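Local coordinates for protein transmembrane oligosaccharyl transferase (Archaeoglobus fulgidus, PDB 3WAJ) that is an archaeal membrane protein of the oligosaccharyl transferase STT3/AglB family, with a largely helical GT-C-type membrane region and a zinc ion bound in this structure, at residues 303-306 with 307-311; 195-198 with 199-202. All blocks are in the same frame, centred on the assembly; numbering follows the deposited sequence.

Interaction 1 of 2, residues 303-306 with 307-311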
loop_
_atom_site.group_PDB
_atom_site.type_symbol
_atom_site.label_atom_id
_atom_site.label_comp_id
_atom_site.label_asym_id
_atom_site.label_seq_id
_atom_site.Cartn_x
_atom_site.Cartn_y
_atom_site.Cartn_z
ATOM N N VAL A 303 -26.263 -41.570 -22.281
ATOM C CA VAL A 303 -27.132 -42.741 -22.177
ATOM C C VAL A 303 -28.381 -42.578 -23.043
ATOM O O VAL A 303 -28.998 -43.557 -23.455
ATOM C CB VAL A 303 -27.506 -43.076 -20.699
ATOM C CG1 VAL A 303 -28.513 -42.070 -20.146
ATOM C CG2 VAL A 303 -28.053 -44.498 -20.582
ATOM N N GLY A 304 -28.735 -41.338 -23.355
ATOM C CA GLY A 304 -29.883 -41.094 -24.211
ATOM C C GLY A 304 -31.073 -40.594 -23.421
ATOM O O GLY A 304 -32.186 -40.531 -23.927
ATOM N N PHE A 305 -30.833 -40.223 -22.172
ATOM C CA PHE A 305 -31.908 -39.780 -21.307
ATOM C C PHE A 305 -32.619 -38.538 -21.843
ATOM O O PHE A 305 -33.849 -38.495 -21.892
ATOM C CB PHE A 305 -31.395 -39.538 -19.889
ATOM C CG PHE A 305 -32.379 -38.831 -19.016
ATOM C CD1 PHE A 305 -33.504 -39.493 -18.545
ATOM C CD2 PHE A 305 -32.195 -37.497 -18.682
ATOM C CE1 PHE A 305 -34.421 -38.838 -17.744
ATOM C CE2 PHE A 305 -33.104 -36.837 -17.885
ATOM C CZ PHE A 305 -34.220 -37.510 -17.412
ATOM N N PHE A 306 -31.859 -37.521 -22.234
ATOM C CA PHE A 306 -32.493 -36.330 -22.786
ATOM C C PHE A 306 -33.233 -36.692 -24.070
ATOM O O PHE A 306 -34.276 -36.124 -24.366
ATOM C CB PHE A 306 -31.485 -35.191 -23.007
ATOM C CG PHE A 306 -30.790 -34.746 -21.743
ATOM C CD1 PHE A 306 -31.505 -34.148 -20.708
ATOM C CD2 PHE A 306 -29.424 -34.940 -21.582
ATOM C CE1 PHE A 306 -30.871 -33.756 -19.529
ATOM C CE2 PHE A 306 -28.777 -34.545 -20.405
ATOM C CZ PHE A 306 -29.508 -33.952 -19.377
ATOM N N GLU A 307 -32.699 -37.657 -24.814
ATOM C CA GLU A 307 -33.347 -38.147 -26.027
ATOM C C GLU A 307 -34.729 -38.728 -25.723
ATOM O O GLU A 307 -35.712 -38.349 -26.354
ATOM C CB GLU A 307 -32.477 -39.209 -26.714
ATOM C CG GLU A 307 -32.720 -39.364 -28.211
ATOM C CD GLU A 307 -32.013 -38.294 -29.024
ATOM O OE1 GLU A 307 -30.890 -37.898 -28.631
ATOM O OE2 GLU A 307 -32.580 -37.849 -30.051
ATOM N N ARG A 308 -34.794 -39.637 -24.749
ATOM C CA ARG A 308 -36.043 -40.306 -24.373
ATOM C C ARG A 308 -37.111 -39.346 -23.847
ATOM O O ARG A 308 -38.298 -39.519 -24.132
ATOM C CB ARG A 308 -35.788 -41.427 -23.350
ATOM C CG ARG A 308 -37.069 -41.965 -22.701
ATOM C CD ARG A 308 -36.844 -43.167 -21.781
ATOM N NE ARG A 308 -36.065 -42.841 -20.584
ATOM C CZ ARG A 308 -36.570 -42.332 -19.463
ATOM N NH1 ARG A 308 -37.863 -42.067 -19.373
ATOM N NH2 ARG A 308 -35.777 -42.079 -18.427
ATOM N N VAL A 309 -36.699 -38.334 -23.087
ATOM C CA VAL A 309 -37.661 -37.369 -22.564
ATOM C C VAL A 309 -38.034 -36.319 -23.610
ATOM O O VAL A 309 -38.765 -35.374 -23.311
ATOM C CB VAL A 309 -37.163 -36.681 -21.282
ATOM C CG1 VAL A 309 -36.767 -37.724 -20.260
ATOM C CG2 VAL A 309 -35.990 -35.733 -21.581
ATOM N N GLY A 310 -37.525 -36.492 -24.829
ATOM C CA GLY A 310 -37.877 -35.624 -25.942
ATOM C C GLY A 310 -37.318 -34.209 -25.869
ATOM O O GLY A 310 -37.992 -33.245 -26.244
ATOM N N LEU A 311 -36.088 -34.076 -25.380
ATOM C CA LEU A 311 -35.406 -32.791 -25.397
ATOM C C LEU A 311 -34.332 -32.762 -26.485
ATOM O O LEU A 311 -33.756 -31.704 -26.763
ATOM C CB LEU A 311 -34.801 -32.480 -24.028
ATOM C CG LEU A 311 -35.768 -32.281 -22.864
ATOM C CD1 LEU A 311 -35.012 -31.959 -21.590
ATOM C CD2 LEU A 311 -36.750 -31.170 -23.186
#
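The carbonyl oxygen F306 O receives the backbone N of L311 at 2.9 Å, while G310 N bonds E307 O at 3.0 Å. With positive phi at G310, these two bonds make a Schellman motif that ends the short helix 305-308. At its start G304 does double duty: it closes helix 278-303 in a Schellman motif of its own and is the N-cap of the new helix. G304 O takes R308 N at 2.9 Å, and one residue on F305 O takes V309 N at 3.1 Å. F305 turns its CG away from its backbone N (chi1 169°), which brings the ring to R308 and V309, both of which it crosses at a slant. A methyl, V309 CG1, sits over one ring face in a CH-pi contact, 4.0 Å from the centroid of F305 and 29° off the normal. The bent arm of R308 reaches a different part of this ring: its NH2 lies at the edge, 3.4 Å from F305 CD1, with guanidinium and ring planes 63° apart, so the guanidinium does not stack on the phenyl face. F305 CD2 in turn lies over a face of the F306 ring near its rim. F306, the buried member, approaches L311 with CD1 to CD1 at 4.2 Å and also packs on W300 and N301 of helix 278-303 and on M316 and A319 of helix 315-332. The contact thus joins two chemistries: backbone bonds take up the carbonyl oxygens of G304 to E307 between two glycine-ended helix termini, and phenyl packing ties that turn to the longer helices beside it.

Interaction 2 of 2, residues 195-198 with 199-202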
loop_
_atom_site.group_PDB
_atom_site.type_symbol
_atom_site.label_atom_id
_atom_site.label_comp_id
_atom_site.label_asym_id
_atom_site.label_seq_id
_atom_site.Cartn_x
_atom_site.Cartn_y
_atom_site.Cartn_z
ATOM N N ALA A 195 -3.239 -43.838 -10.866
ATOM C CA ALA A 195 -2.442 -42.998 -9.975
ATOM C C ALA A 195 -1.163 -42.438 -10.608
ATOM O O ALA A 195 -0.223 -42.108 -9.903
ATOM C CB ALA A 195 -2.104 -43.760 -8.687
ATOM N N ARG A 196 -1.127 -42.350 -11.931
ATOM C CA ARG A 196 -0.067 -41.642 -12.636
ATOM C C ARG A 196 -0.751 -40.517 -13.370
ATOM O O ARG A 196 -0.216 -39.418 -13.495
ATOM C CB ARG A 196 0.625 -42.561 -13.639
ATOM C CG ARG A 196 1.395 -41.839 -14.744
ATOM C CD ARG A 196 2.375 -42.792 -15.428
ATOM N NE ARG A 196 1.970 -43.172 -16.783
ATOM C CZ ARG A 196 1.035 -44.078 -17.067
ATOM N NH1 ARG A 196 0.383 -44.697 -16.093
ATOM N NH2 ARG A 196 0.744 -44.357 -18.331
ATOM N N GLN A 197 -1.951 -40.822 -13.855
ATOM C CA GLN A 197 -2.819 -39.842 -14.478
ATOM C C GLN A 197 -3.557 -39.021 -13.413
ATOM O O GLN A 197 -4.021 -37.920 -13.687
ATOM C CB GLN A 197 -3.813 -40.548 -15.403
ATOM C CG GLN A 197 -3.171 -41.201 -16.612
ATOM C CD GLN A 197 -2.792 -40.193 -17.684
ATOM O OE1 GLN A 197 -1.616 -39.893 -17.891
ATOM N NE2 GLN A 197 -3.795 -39.665 -18.373
ATOM N N MET A 198 -3.663 -39.570 -12.203
ATOM C CA MET A 198 -4.277 -38.877 -11.072
ATOM C C MET A 198 -3.372 -37.730 -10.621
ATOM O O MET A 198 -3.819 -36.771 -9.983
ATOM C CB MET A 198 -4.472 -39.856 -9.908
ATOM C CG MET A 198 -5.510 -39.439 -8.869
ATOM S SD MET A 198 -7.185 -39.422 -9.553
ATOM C CE MET A 198 -8.156 -39.629 -8.061
ATOM N N ALA A 199 -2.091 -37.840 -10.959
ATOM C CA ALA A 199 -1.112 -36.841 -10.559
ATOM C C ALA A 199 -1.412 -35.511 -11.230
ATOM O O ALA A 199 -1.211 -34.449 -10.629
ATOM C CB ALA A 199 0.296 -37.302 -10.891
ATOM N N TYR A 200 -1.892 -35.569 -12.470
ATOM C CA TYR A 200 -2.101 -34.346 -13.239
ATOM C C TYR A 200 -3.201 -33.425 -12.646
ATOM O O TYR A 200 -2.970 -32.224 -12.472
ATOM C CB TYR A 200 -2.296 -34.648 -14.736
ATOM C CG TYR A 200 -1.123 -35.382 -15.376
ATOM C CD1 TYR A 200 -0.203 -34.709 -16.169
ATOM C CD2 TYR A 200 -0.938 -36.754 -15.192
ATOM C CE1 TYR A 200 0.868 -35.374 -16.764
ATOM C CE2 TYR A 200 0.137 -37.422 -15.779
ATOM C CZ TYR A 200 1.033 -36.724 -16.560
ATOM O OH TYR A 200 2.092 -37.380 -17.138
ATOM N N PRO A 201 -4.391 -33.975 -12.317
ATOM C CA PRO A 201 -5.349 -33.093 -11.630
ATOM C C PRO A 201 -4.938 -32.730 -10.200
ATOM O O PRO A 201 -5.172 -31.589 -9.803
ATOM C CB PRO A 201 -6.650 -33.913 -11.627
ATOM C CG PRO A 201 -6.217 -35.332 -11.819
ATOM C CD PRO A 201 -5.020 -35.248 -12.715
ATOM N N VAL A 202 -4.359 -33.672 -9.452
ATOM C CA VAL A 202 -3.857 -33.404 -8.095
ATOM C C VAL A 202 -2.904 -32.194 -8.057
ATOM O O VAL A 202 -2.977 -31.356 -7.147
ATOM C CB VAL A 202 -3.200 -34.665 -7.461
ATOM C CG1 VAL A 202 -2.376 -34.308 -6.226
ATOM C CG2 VAL A 202 -4.266 -35.692 -7.099
#
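Y200 lays one edge of its phenol ring along the backbone of the residues before it, with CE2 3.1 Å from R196 O and the oxygens of R196 and Q197 both near the ring plane. The setting is the entry into helix 199-214, whose first turn contains a proline, P201. CG of Y200 stands beside its own backbone N (chi1 -59°), which turns the ring back beside the incoming loop instead of forward along the helix. The Q197 amide comes to the same rim from out of the ring plane: OE1 is 3.7 Å from Y200 CE2, amide and ring planes being 50° apart. The bend in the Q197 chain at chi2 helps bring its end back toward the ring. Q197 O collects several neighbours. It accepts the indole NE1 of W184 and a weak, long bond from Y200 N, while P201 places CD 3.0 Å away from it. P201 has no N-H to give; CD takes the place of the amide hydrogen that would otherwise point to Q197 O. Regular helical bonding begins one residue later, where V202 N reaches M198 O at 3.2 Å and 161°. P201 and V202 pack against helix 243-261, P201 on V252 and T253, V202 on V252 and V256; W184 also touches M198 and P201. The turn therefore joins the loop after helix 163-181 to a neighbouring helix of the membrane region. M198 O also has carbon close by, V202 CG2 at 3.1 Å and P201 CG at 3.3 Å.

Interaction 2 precedes interaction 1 in the chain, and both belong to the N-terminal STT3 region. Their centres lie 33 Å apart and their nearest atoms about 23 Å apart, so they do not touch. Both sit on the same side of the chain's centre, interaction 2 with its centre 39 Å from it and interaction 1 with its centre 56 Å from it. Each lies at a helix end: 195-202 starts one, whereas 303-311 ends one and begins and closes another. The zinc ion is held by D47, D161 and H163, none of them in either contact. H163 opens helix 163-181, which precedes the loop leading into interaction 2, while interaction 1 lies at the periphery.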